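Local coordinates for putative secreted glycosylhydrolase (Parabacteroides distasonis ATCC 8503, PDB 3IMM), which probably acts as a glycoside hydrolase of the 3-keto-disaccharide hydrolase family and carries a bound sodium ion, at residues V80-A85 against I134-N139; T61-V66 against I191-I196. All coordinates share one frame; numbering follows the deposited sequence.

Both contacts join the same two antiparallel sheets of a beta sandwich, and their centres lie about 10 Å apart. Along the chain the order is 61-66, 80-85, 134-139, 191-196, so interaction 1 falls wholly between the two halves of interaction 2. Strands 62-69 and 80-85 are neighbours in the five-stranded sheet, with Ile82 N 2.8 Å from Val65 O in a probable hydrogen bond. Strands 133-138 and 191-200 belong to the six-stranded sheet, with 49-57 and 122-130 between them. The contacts thus tie the sheets together at two places. Asn62, Ser63, Glu81 and Gln83, from the two neighbouring strands, bind one sodium ion.

Interaction 1: V80-A85 against I134-N139; sequences VEIQIA and IMVILN. With NA (sodium ion), chain D.
Val80 and Ile134 meet tip to tip, with Val80 CG1 3.8 Å from Ile134 CD1. Ile134 reaches that far because its chain is extended beyond CG1 (chi2 180°). Ile82 and Val136 pack differently. Their side chains pass alongside each other, running opposite ways, and Ile82 CG2 lies 3.8 Å from Val136 CG2. The same Val136 methyl also comes 4.1 Å from Ile82 CG1, so it touches two atoms of the isoleucine. All four side chains are buried, and the contact is wholly apolar. This is the face-to-face packing of two sheets in a concanavalin-like beta sandwich. Met125 and Ile127 of strand 122-130 and Val67 of strand 62-69 continue the core around it. The packing is looser farther along. The CA atoms of Ile82 and Val136 are 8.0 Å apart, but those of Ile84 and Leu138 are 10.0 Å apart, and the latter two side chains do not meet. On the opposite face of strand 80-85, Glu81 and Gln83 reach a sodium ion. Glu81, which is partly exposed, binds the sodium ion through OE2 at 2.7 Å. The same oxygen accepts a hydrogen bond from Gln183 NE2. Gln83 is bent at its second torsion (chi2 75°) and puts OE1 2.4 Å from the sodium ion. Its NE2 bonds to Glu99 O, which helps fix the rotation of the amide.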
ATOM      1  N   VAL A  80      -1.198   6.024  -5.786  1.00 25.05           N
ATOM      2  CA  VAL A  80      -1.354   6.262  -4.351  1.00 27.15           C
ATOM      3  C   VAL A  80      -0.779   5.060  -3.598  1.00 27.45           C
ATOM      4  O   VAL A  80      -1.002   3.889  -4.000  1.00 25.87           O
ATOM      5  CB  VAL A  80      -2.848   6.457  -4.016  1.00 26.87           C
ATOM      6  CG1 VAL A  80      -3.056   6.547  -2.513  1.00 24.60           C
ATOM      7  CG2 VAL A  80      -3.373   7.652  -4.803  1.00 24.70           C
ATOM      8  N   GLU A  81      -0.019   5.334  -2.535  1.00 26.99           N
ATOM      9  CA  GLU A  81       0.605   4.286  -1.735  1.00 28.97           C
ATOM     10  C   GLU A  81       0.107   4.308  -0.287  1.00 28.55           C
ATOM     11  O   GLU A  81       0.182   5.327   0.433  1.00 27.64           O
ATOM     12  CB  GLU A  81       2.124   4.400  -1.724  1.00 30.02           C
ATOM     13  CG  GLU A  81       2.780   3.405  -0.809  1.00 30.34           C
ATOM     14  CD  GLU A  81       4.284   3.569  -0.785  1.00 35.70           C
ATOM     15  OE1 GLU A  81       4.780   4.624  -1.240  1.00 33.44           O
ATOM     16  OE2 GLU A  81       4.957   2.644  -0.284  1.00 36.24           O
ATOM     17  N   ILE A  82      -0.420   3.151   0.100  1.00 26.70           N
ATOM     18  CA  ILE A  82      -0.790   2.866   1.460  1.00 27.04           C
ATOM     19  C   ILE A  82       0.439   2.257   2.120  1.00 28.45           C
ATOM     20  O   ILE A  82       0.890   1.184   1.749  1.00 24.35           O
ATOM     21  CB  ILE A  82      -1.977   1.904   1.588  1.00 25.07           C
ATOM     22  CG1 ILE A  82      -3.254   2.488   0.945  1.00 29.37           C
ATOM     23  CG2 ILE A  82      -2.250   1.685   3.118  1.00 22.40           C
ATOM     24  CD1 ILE A  82      -3.313   2.529  -0.580  1.00 27.02           C
ATOM     25  N   GLN A  83       0.992   2.999   3.071  1.00 28.07           N
ATOM     26  CA  GLN A  83       2.196   2.583   3.774  1.00 28.36           C
ATOM     27  C   GLN A  83       1.999   1.313   4.602  1.00 28.77           C
ATOM     28  O   GLN A  83       1.018   1.178   5.340  1.00 26.35           O
ATOM     29  CB  GLN A  83       2.602   3.703   4.728  1.00 28.08           C
ATOM     30  CG  GLN A  83       3.874   3.483   5.509  1.00 29.30           C
ATOM     31  CD  GLN A  83       5.121   3.640   4.698  1.00 32.78           C
ATOM     32  OE1 GLN A  83       5.084   3.628   3.472  1.00 33.27           O
ATOM     33  NE2 GLN A  83       6.244   3.814   5.381  1.00 29.62           N
ATOM     34  N   ILE A  84       2.981   0.422   4.534  1.00 30.25           N
ATOM     35  CA  ILE A  84       3.086  -0.708   5.452  1.00 30.74           C
ATOM     36  C   ILE A  84       4.426  -0.582   6.110  1.00 31.91           C
ATOM     37  O   ILE A  84       5.440  -0.465   5.432  1.00 33.29           O
ATOM     38  CB  ILE A  84       3.006  -2.088   4.751  1.00 32.20           C
ATOM     39  CG1 ILE A  84       1.638  -2.324   4.180  1.00 34.47           C
ATOM     40  CG2 ILE A  84       3.290  -3.201   5.755  1.00 29.70           C
ATOM     41  CD1 ILE A  84       1.544  -3.571   3.347  1.00 31.81           C
ATOM     42  N   ALA A  85       4.443  -0.570   7.436  1.00 31.12           N
ATOM     43  CA  ALA A  85       5.667  -0.318   8.149  1.00 30.84           C
ATOM     44  C   ALA A  85       5.633  -0.951   9.517  1.00 29.01           C
ATOM     45  O   ALA A  85       4.587  -1.063  10.147  1.00 28.30           O
ATOM     46  CB  ALA A  85       5.941   1.220   8.271  1.00 31.13           C
ATOM     47  N   ILE A 134     -10.471   7.044   0.059  1.00 28.34           N
ATOM     48  CA  ILE A 134      -9.692   5.849   0.447  1.00 27.22           C
ATOM     49  C   ILE A 134      -9.779   5.717   1.966  1.00 27.50           C
ATOM     50  O   ILE A 134      -9.585   6.687   2.682  1.00 27.80           O
ATOM     51  CB  ILE A 134      -8.217   5.977  -0.039  1.00 26.56           C
ATOM     52  CG1 ILE A 134      -8.224   6.081  -1.570  1.00 25.30           C
ATOM     53  CG2 ILE A 134      -7.340   4.766   0.406  1.00 24.45           C
ATOM     54  CD1 ILE A 134      -6.861   6.221  -2.228  1.00 28.00           C
HETATM   55  N   MSE A 135     -10.133   4.529   2.438  0.50 26.81           N
HETATM   56  CA  MSE A 135     -10.142   4.206   3.853  0.50 26.29           C
HETATM   57  C   MSE A 135      -9.191   3.042   4.099  0.50 26.94           C
HETATM   58  O   MSE A 135      -9.126   2.102   3.297  0.50 26.11           O
HETATM   59  CB  MSE A 135     -11.559   3.832   4.304  0.50 26.85           C
HETATM   60  CG  MSE A 135     -11.616   3.158   5.652  0.50 27.92           C
HETATM   61 SE   MSE A 135     -13.440   2.710   6.174  0.38 30.41          SE
HETATM   62  CE  MSE A 135     -14.206   4.518   6.316  0.50 28.79           C
ATOM     63  N   VAL A 136      -8.445   3.103   5.200  1.00 24.98           N
ATOM     64  CA  VAL A 136      -7.596   1.990   5.582  1.00 24.50           C
ATOM     65  C   VAL A 136      -8.062   1.470   6.939  1.00 25.34           C
ATOM     66  O   VAL A 136      -8.139   2.201   7.929  1.00 23.82           O
ATOM     67  CB  VAL A 136      -6.117   2.355   5.599  1.00 23.89           C
ATOM     68  CG1 VAL A 136      -5.280   1.162   5.946  1.00 25.41           C
ATOM     69  CG2 VAL A 136      -5.687   2.958   4.256  1.00 25.09           C
ATOM     70  N   ILE A 137      -8.323   0.170   6.979  1.00 24.15           N
ATOM     71  CA  ILE A 137      -8.697  -0.486   8.179  1.00 24.04           C
ATOM     72  C   ILE A 137      -7.577  -1.464   8.466  1.00 24.86           C
ATOM     73  O   ILE A 137      -7.322  -2.339   7.653  1.00 25.46           O
ATOM     74  CB  ILE A 137     -10.044  -1.206   8.002  1.00 24.95           C
ATOM     75  CG1 ILE A 137     -11.120  -0.208   7.521  1.00 27.18           C
ATOM     76  CG2 ILE A 137     -10.444  -1.884   9.339  1.00 22.66           C
ATOM     77  CD1 ILE A 137     -12.076  -0.743   6.568  1.00 32.94           C
ATOM     78  N   LEU A 138      -6.923  -1.326   9.614  1.00 25.86           N
ATOM     79  CA  LEU A 138      -5.749  -2.157   9.969  1.00 25.43           C
ATOM     80  C   LEU A 138      -6.071  -2.901  11.279  1.00 27.10           C
ATOM     81  O   LEU A 138      -6.428  -2.277  12.254  1.00 24.79           O
ATOM     82  CB  LEU A 138      -4.520  -1.261  10.120  1.00 23.83           C
ATOM     83  CG  LEU A 138      -3.201  -1.889  10.571  1.00 27.68           C
ATOM     84  CD1 LEU A 138      -2.810  -3.017   9.616  1.00 26.81           C
ATOM     85  CD2 LEU A 138      -2.101  -0.845  10.663  1.00 24.49           C
ATOM     86  N   ASN A 139      -6.007  -4.233  11.269  1.00 25.55           N
ATOM     87  CA  ASN A 139      -6.322  -5.026  12.437  1.00 26.02           C
ATOM     88  C   ASN A 139      -7.668  -4.640  13.084  1.00 27.49           C
ATOM     89  O   ASN A 139      -7.809  -4.583  14.301  1.00 24.93           O
ATOM     90  CB  ASN A 139      -5.133  -4.988  13.422  1.00 24.68           C
ATOM     91  CG  ASN A 139      -3.897  -5.598  12.814  1.00 25.81           C
ATOM     92  OD1 ASN A 139      -4.010  -6.541  12.000  1.00 27.07           O
ATOM     93  ND2 ASN A 139      -2.732  -5.032  13.099  1.00 26.63           N
TER
HETATM   94 NA    NA D   4       6.511   2.463   1.920  1.00 39.63          NA

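Interaction 2: T61-V66 against I191-I196; sequences TNSGVV and IWFRNI. With NA (sodium ion), chain D.
Thr61 OG1 is gripped by two backbone groups, Leu190 O and Asp58 N, while its methyl turns to Ile191. The contact spans the two sheets of a concanavalin-like beta sandwich. Residues 62-66 form the start of strand 62-69 in one sheet, with Thr61 just before it, and 191-196 lies on strand 191-200 of the other. The Thr61 side chain lies roughly perpendicular to that of Ile191, and Thr61 CG2 comes 3.8 Å from Ile191 CD1. The isoleucine chain is extended, with CG1 anti to the backbone N (chi1 -172°), and this carries CD1 across to the other sheet. There CD1 also packs 3.6 Å from Ser63 CB. A second branch, Ile191 CG2, approaches Ser63 OG at 4.0 Å. Without the CD1 methyl, as with an alanine here, a gap would probably open beside Thr61 CG2 and Ser63 CB. Phe193 adds a lighter contact. Leu53, Phe55, Ile84 and Leu182 pack around the phenylalanine. The sodium ion sits on the other side of strand 62-69. Asn62 points away from 191-196, and its OD1 binds the ion at 2.7 Å. Ser63 O is a second ligand, at 2.5 Å. Glu81 and Gln83 supply the two remaining protein ligands. On the core side, Ser63 OG lies at the edge of the Phe193 ring, near its plane and 4.2 Å from Phe193 CZ.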
ATOM      1  N   THR A  61      10.607  -3.237   8.690  1.00 29.37           N
ATOM      2  CA  THR A  61       9.865  -3.272   7.427  1.00 30.93           C
ATOM      3  C   THR A  61       9.320  -1.905   6.977  1.00 30.05           C
ATOM      4  O   THR A  61       8.718  -1.183   7.756  1.00 29.37           O
ATOM      5  CB  THR A  61       8.706  -4.275   7.531  1.00 28.54           C
ATOM      6  OG1 THR A  61       9.257  -5.581   7.571  1.00 31.06           O
ATOM      7  CG2 THR A  61       7.753  -4.178   6.347  1.00 28.51           C
ATOM      8  N   ASN A  62       9.551  -1.564   5.719  1.00 30.56           N
ATOM      9  CA  ASN A  62       8.966  -0.374   5.107  1.00 31.86           C
ATOM     10  C   ASN A  62       8.547  -0.741   3.679  1.00 31.12           C
ATOM     11  O   ASN A  62       9.380  -0.937   2.807  1.00 33.55           O
ATOM     12  CB  ASN A  62       9.968   0.826   5.118  1.00 34.57           C
ATOM     13  CG  ASN A  62       9.394   2.093   4.468  1.00 40.97           C
ATOM     14  OD1 ASN A  62       8.325   2.081   3.841  1.00 43.56           O
ATOM     15  ND2 ASN A  62      10.110   3.196   4.623  1.00 46.18           N
ATOM     16  N   SER A  63       7.253  -0.852   3.458  1.00 29.77           N
ATOM     17  CA  SER A  63       6.719  -1.352   2.182  1.00 31.78           C
ATOM     18  C   SER A  63       5.394  -0.626   1.915  1.00 30.02           C
ATOM     19  O   SER A  63       5.136   0.398   2.501  1.00 28.17           O
ATOM     20  CB  SER A  63       6.556  -2.873   2.251  1.00 30.94           C
ATOM     21  OG  SER A  63       6.180  -3.427   0.989  1.00 33.24           O
ATOM     22  N   GLY A  64       4.561  -1.119   1.017  1.00 32.87           N
ATOM     23  CA  GLY A  64       3.334  -0.382   0.695  1.00 31.35           C
ATOM     24  C   GLY A  64       2.517  -1.060  -0.368  1.00 31.80           C
ATOM     25  O   GLY A  64       3.038  -1.812  -1.167  1.00 31.79           O
ATOM     26  N   VAL A  65       1.218  -0.798  -0.341  1.00 31.30           N
ATOM     27  CA  VAL A  65       0.293  -1.275  -1.337  1.00 28.01           C
ATOM     28  C   VAL A  65       0.047  -0.083  -2.255  1.00 29.34           C
ATOM     29  O   VAL A  65      -0.229   1.037  -1.774  1.00 27.66           O
ATOM     30  CB  VAL A  65      -1.005  -1.761  -0.676  1.00 29.30           C
ATOM     31  CG1 VAL A  65      -1.957  -2.289  -1.726  1.00 29.39           C
ATOM     32  CG2 VAL A  65      -0.686  -2.873   0.396  1.00 30.19           C
ATOM     33  N   VAL A  66       0.144  -0.307  -3.561  1.00 27.42           N
ATOM     34  CA  VAL A  66      -0.039   0.763  -4.536  1.00 26.95           C
ATOM     35  C   VAL A  66      -1.379   0.580  -5.215  1.00 25.29           C
ATOM     36  O   VAL A  66      -1.702  -0.507  -5.630  1.00 26.32           O
ATOM     37  CB  VAL A  66       1.122   0.797  -5.545  1.00 27.22           C
ATOM     38  CG1 VAL A  66       0.948   1.909  -6.555  1.00 26.37           C
ATOM     39  CG2 VAL A  66       2.448   0.990  -4.777  1.00 29.16           C
ATOM     40  N   ILE A 191       9.110  -8.699   4.100  1.00 31.71           N
ATOM     41  CA  ILE A 191       7.682  -8.556   4.275  1.00 28.88           C
ATOM     42  C   ILE A 191       7.032  -9.766   3.588  1.00 28.43           C
ATOM     43  O   ILE A 191       7.544 -10.262   2.593  1.00 30.32           O
ATOM     44  CB  ILE A 191       7.168  -7.175   3.737  1.00 28.96           C
ATOM     45  CG1 ILE A 191       5.689  -7.009   4.140  1.00 30.36           C
ATOM     46  CG2 ILE A 191       7.363  -7.081   2.253  1.00 28.40           C
ATOM     47  CD1 ILE A 191       5.067  -5.590   4.025  1.00 30.75           C
ATOM     48  N   TRP A 192       5.965 -10.299   4.187  1.00 29.94           N
ATOM     49  CA  TRP A 192       5.225 -11.428   3.667  1.00 28.34           C
ATOM     50  C   TRP A 192       3.767 -11.066   3.502  1.00 29.84           C
ATOM     51  O   TRP A 192       3.179 -10.433   4.391  1.00 26.34           O
ATOM     52  CB  TRP A 192       5.321 -12.601   4.649  1.00 28.90           C
ATOM     53  CG  TRP A 192       6.724 -13.137   4.858  1.00 29.74           C
ATOM     54  CD1 TRP A 192       7.301 -14.144   4.173  1.00 30.25           C
ATOM     55  CD2 TRP A 192       7.698 -12.705   5.820  1.00 29.29           C
ATOM     56  NE1 TRP A 192       8.570 -14.396   4.647  1.00 32.27           N
ATOM     57  CE2 TRP A 192       8.835 -13.521   5.661  1.00 32.58           C
ATOM     58  CE3 TRP A 192       7.719 -11.708   6.801  1.00 28.93           C
ATOM     59  CZ2 TRP A 192       9.990 -13.370   6.436  1.00 32.74           C
ATOM     60  CZ3 TRP A 192       8.855 -11.569   7.578  1.00 27.57           C
ATOM     61  CH2 TRP A 192       9.979 -12.396   7.385  1.00 29.51           C
ATOM     62  N   PHE A 193       3.170 -11.508   2.387  1.00 28.56           N
ATOM     63  CA  PHE A 193       1.759 -11.300   2.152  1.00 28.54           C
ATOM     64  C   PHE A 193       0.968 -12.596   1.972  1.00 29.58           C
ATOM     65  O   PHE A 193       1.499 -13.641   1.514  1.00 29.81           O
ATOM     66  CB  PHE A 193       1.525 -10.456   0.912  1.00 31.69           C
ATOM     67  CG  PHE A 193       2.324  -9.181   0.854  1.00 27.83           C
ATOM     68  CD1 PHE A 193       1.830  -8.007   1.365  1.00 29.99           C
ATOM     69  CD2 PHE A 193       3.576  -9.181   0.213  1.00 29.97           C
ATOM     70  CE1 PHE A 193       2.553  -6.856   1.258  1.00 29.68           C
ATOM     71  CE2 PHE A 193       4.311  -8.030   0.104  1.00 29.05           C
ATOM     72  CZ  PHE A 193       3.802  -6.858   0.636  1.00 29.79           C
ATOM     73  N   ARG A 194      -0.316 -12.531   2.303  1.00 30.04           N
ATOM     74  CA  ARG A 194      -1.210 -13.644   2.030  1.00 29.93           C
ATOM     75  C   ARG A 194      -2.659 -13.248   2.018  1.00 29.51           C
ATOM     76  O   ARG A 194      -3.027 -12.147   2.426  1.00 28.42           O
ATOM     77  CB  ARG A 194      -1.013 -14.819   2.976  1.00 31.17           C
ATOM     78  CG  ARG A 194      -1.467 -14.548   4.293  1.00 33.39           C
ATOM     79  CD  ARG A 194      -1.495 -15.785   5.204  1.00 30.63           C
ATOM     80  NE  ARG A 194      -2.115 -15.235   6.394  1.00 27.65           N
ATOM     81  CZ  ARG A 194      -1.923 -15.592   7.646  1.00 28.96           C
ATOM     82  NH1 ARG A 194      -1.146 -16.593   7.952  1.00 30.94           N
ATOM     83  NH2 ARG A 194      -2.568 -14.914   8.603  1.00 32.18           N
ATOM     84  N   ASN A 195      -3.482 -14.145   1.494  1.00 25.79           N
ATOM     85  CA  ASN A 195      -4.903 -13.884   1.357  1.00 29.17           C
ATOM     86  C   ASN A 195      -5.178 -12.513   0.712  1.00 28.81           C
ATOM     87  O   ASN A 195      -6.015 -11.784   1.177  1.00 30.39           O
ATOM     88  CB  ASN A 195      -5.592 -13.974   2.736  1.00 28.66           C
ATOM     89  CG  ASN A 195      -5.619 -15.373   3.267  1.00 30.06           C
ATOM     90  OD1 ASN A 195      -6.005 -16.288   2.548  1.00 32.78           O
ATOM     91  ND2 ASN A 195      -5.250 -15.548   4.530  1.00 31.14           N
ATOM     92  N   ILE A 196      -4.494 -12.205  -0.385  1.00 29.43           N
ATOM     93  CA  ILE A 196      -4.694 -10.951  -1.105  1.00 26.67           C
ATOM     94  C   ILE A 196      -5.873 -11.141  -2.048  1.00 27.32           C
ATOM     95  O   ILE A 196      -5.821 -11.942  -3.007  1.00 27.48           O
ATOM     96  CB  ILE A 196      -3.475 -10.523  -1.865  1.00 26.67           C
ATOM     97  CG1 ILE A 196      -2.223 -10.658  -1.012  1.00 30.56           C
ATOM     98  CG2 ILE A 196      -3.607  -9.086  -2.356  1.00 30.18           C
ATOM     99  CD1 ILE A 196      -0.976 -10.766  -1.836  1.00 29.51           C
TER
HETATM  100 NA    NA D   4       6.511   2.463   1.920  1.00 39.63          NA